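Local coordinates for Lmo2241 protein (Listeria monocytogenes, PDB 4HAM) that probably binds DNA as a transcription regulator of the GntR family, through a winged helix-turn-helix domain, at residues E61-R64 / I68-V71. Sequence-based numbering, arbitrary orientation.
Sequences ELER and IITV
In the winged helix-turn-helix domain, helix 52-64, which in this fold is the recognition helix, is followed, after a three-residue connection, by strand 68-71, the first strand of the wing hairpin, and E63 and L62 meet I68, I69 and T70 across that corner. The carboxylate of E63 reaches across to T70, the two side chains crossing at about a right angle, so that one oxygen takes the backbone amide and the other lies beside the hydroxyl. OE2 accepts the backbone N-H of T70, with 3.2 Å between T70 N and E63 OE2 and a nearly straight N-H...O angle of 164°. The amide does not lie in the carboxylate plane but approaches from above it, 51° out. E63 OE1 sits 3.2 Å from T70 OG1, which also has a weak hydrogen bond with T76 OG1 on the neighbouring strand 75-78. E63 gets there because its CG stands anti to the backbone N (chi1 -172°) and the chain then bends at chi2. On its way it passes the carbonyl of I68, E63 CG lying 3.7 Å from I68 O, and the CD1 methyl of I69 comes to 3.5 Å from E63 OE2.

The apolar half of the corner lies on the buried side. I68 directs its CG1-CD1 branch at the helix, CD1 resting 3.6 Å from L62 CB, while its side chain also touches T76 and I78. L62 in turn packs on V20 and I23 of helix 15-29, so the corner joins the wing sheet to the helical core.

Since I69 pairs through its backbone with F77, the T70 N-H lies on the strand edge away from strand 75-78, where E63 serves as its acceptor. This charged side chain thus ties the helix end to the wing, and the T70 amide would probably help stabilise its negative charge.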
loop_
_atom_site.group_PDB
_atom_site.type_symbol
_atom_site.label_atom_id
_atom_site.label_comp_id
_atom_site.label_asym_id
_atom_site.label_seq_id
_atom_site.Cartn_x
_atom_site.Cartn_y
_atom_site.Cartn_z
ATOM N N GLU A 61 -3.309 -6.138 16.938
ATOM C CA GLU A 61 -3.545 -6.073 15.500
ATOM C C GLU A 61 -3.416 -7.462 14.859
ATOM O O GLU A 61 -4.221 -7.838 13.998
ATOM C CB GLU A 61 -2.604 -5.062 14.838
ATOM C CG GLU A 61 -2.780 -4.946 13.326
ATOM C CD GLU A 61 -4.189 -4.515 12.920
ATOM O OE1 GLU A 61 -4.867 -3.801 13.705
ATOM O OE2 GLU A 61 -4.619 -4.888 11.804
ATOM N N LEU A 62 -2.427 -8.230 15.306
ATOM C CA LEU A 62 -2.288 -9.615 14.865
ATOM C C LEU A 62 -3.520 -10.470 15.225
ATOM O O LEU A 62 -3.952 -11.290 14.432
ATOM C CB LEU A 62 -1.025 -10.248 15.446
ATOM C CG LEU A 62 0.271 -9.809 14.761
ATOM C CD1 LEU A 62 1.470 -10.108 15.648
ATOM C CD2 LEU A 62 0.391 -10.526 13.422
ATOM N N GLU A 63 -4.079 -10.280 16.413
ATOM C CA GLU A 63 -5.280 -11.030 16.796
ATOM C C GLU A 63 -6.504 -10.560 16.011
ATOM O O GLU A 63 -7.366 -11.358 15.645
ATOM C CB GLU A 63 -5.538 -10.935 18.304
ATOM C CG GLU A 63 -6.656 -11.861 18.787
ATOM C CD GLU A 63 -6.454 -12.390 20.213
ATOM O OE1 GLU A 63 -5.607 -11.849 20.957
ATOM O OE2 GLU A 63 -7.148 -13.359 20.591
ATOM N N ARG A 64 -6.578 -9.261 15.749
ATOM C CA ARG A 64 -7.657 -8.719 14.939
ATOM C C ARG A 64 -7.660 -9.371 13.556
ATOM O O ARG A 64 -8.715 -9.726 13.024
ATOM C CB ARG A 64 -7.496 -7.210 14.810
ATOM C CG ARG A 64 -8.537 -6.541 13.961
ATOM C CD ARG A 64 -8.131 -5.107 13.676
ATOM N NE ARG A 64 -9.043 -4.434 12.758
ATOM C CZ ARG A 64 -8.783 -3.264 12.183
ATOM N NH1 ARG A 64 -7.634 -2.651 12.427
ATOM N NH2 ARG A 64 -9.666 -2.710 11.362
ATOM N N ILE A 68 -2.857 -14.537 15.193
ATOM C CA ILE A 68 -2.567 -15.157 16.483
ATOM C C ILE A 68 -3.833 -15.231 17.333
ATOM O O ILE A 68 -4.845 -14.600 17.019
ATOM C CB ILE A 68 -1.477 -14.384 17.271
ATOM C CG1 ILE A 68 -1.984 -13.002 17.705
ATOM C CG2 ILE A 68 -0.179 -14.264 16.457
ATOM C CD1 ILE A 68 -0.957 -12.186 18.516
ATOM N N ILE A 69 -3.768 -16.012 18.407
ATOM C CA ILE A 69 -4.881 -16.168 19.336
ATOM C C ILE A 69 -4.333 -16.163 20.762
ATOM O O ILE A 69 -3.324 -16.797 21.051
ATOM C CB ILE A 69 -5.670 -17.486 19.055
ATOM C CG1 ILE A 69 -6.849 -17.638 20.017
ATOM C CG2 ILE A 69 -4.751 -18.709 19.117
ATOM C CD1 ILE A 69 -7.985 -16.679 19.744
ATOM N N THR A 70 -4.994 -15.438 21.657
ATOM C CA THR A 70 -4.556 -15.385 23.046
ATOM C C THR A 70 -5.502 -16.182 23.934
ATOM O O THR A 70 -6.716 -15.995 23.890
ATOM C CB THR A 70 -4.456 -13.929 23.560
ATOM O OG1 THR A 70 -3.450 -13.234 22.817
ATOM C CG2 THR A 70 -4.084 -13.898 25.037
ATOM N N VAL A 71 -4.941 -17.081 24.733
ATOM C CA VAL A 71 -5.736 -17.896 25.634
ATOM C C VAL A 71 -5.337 -17.536 27.055
ATOM O O VAL A 71 -4.201 -17.779 27.468
ATOM C CB VAL A 71 -5.508 -19.397 25.389
ATOM C CG1 VAL A 71 -6.388 -20.223 26.333
ATOM C CG2 VAL A 71 -5.805 -19.740 23.936
#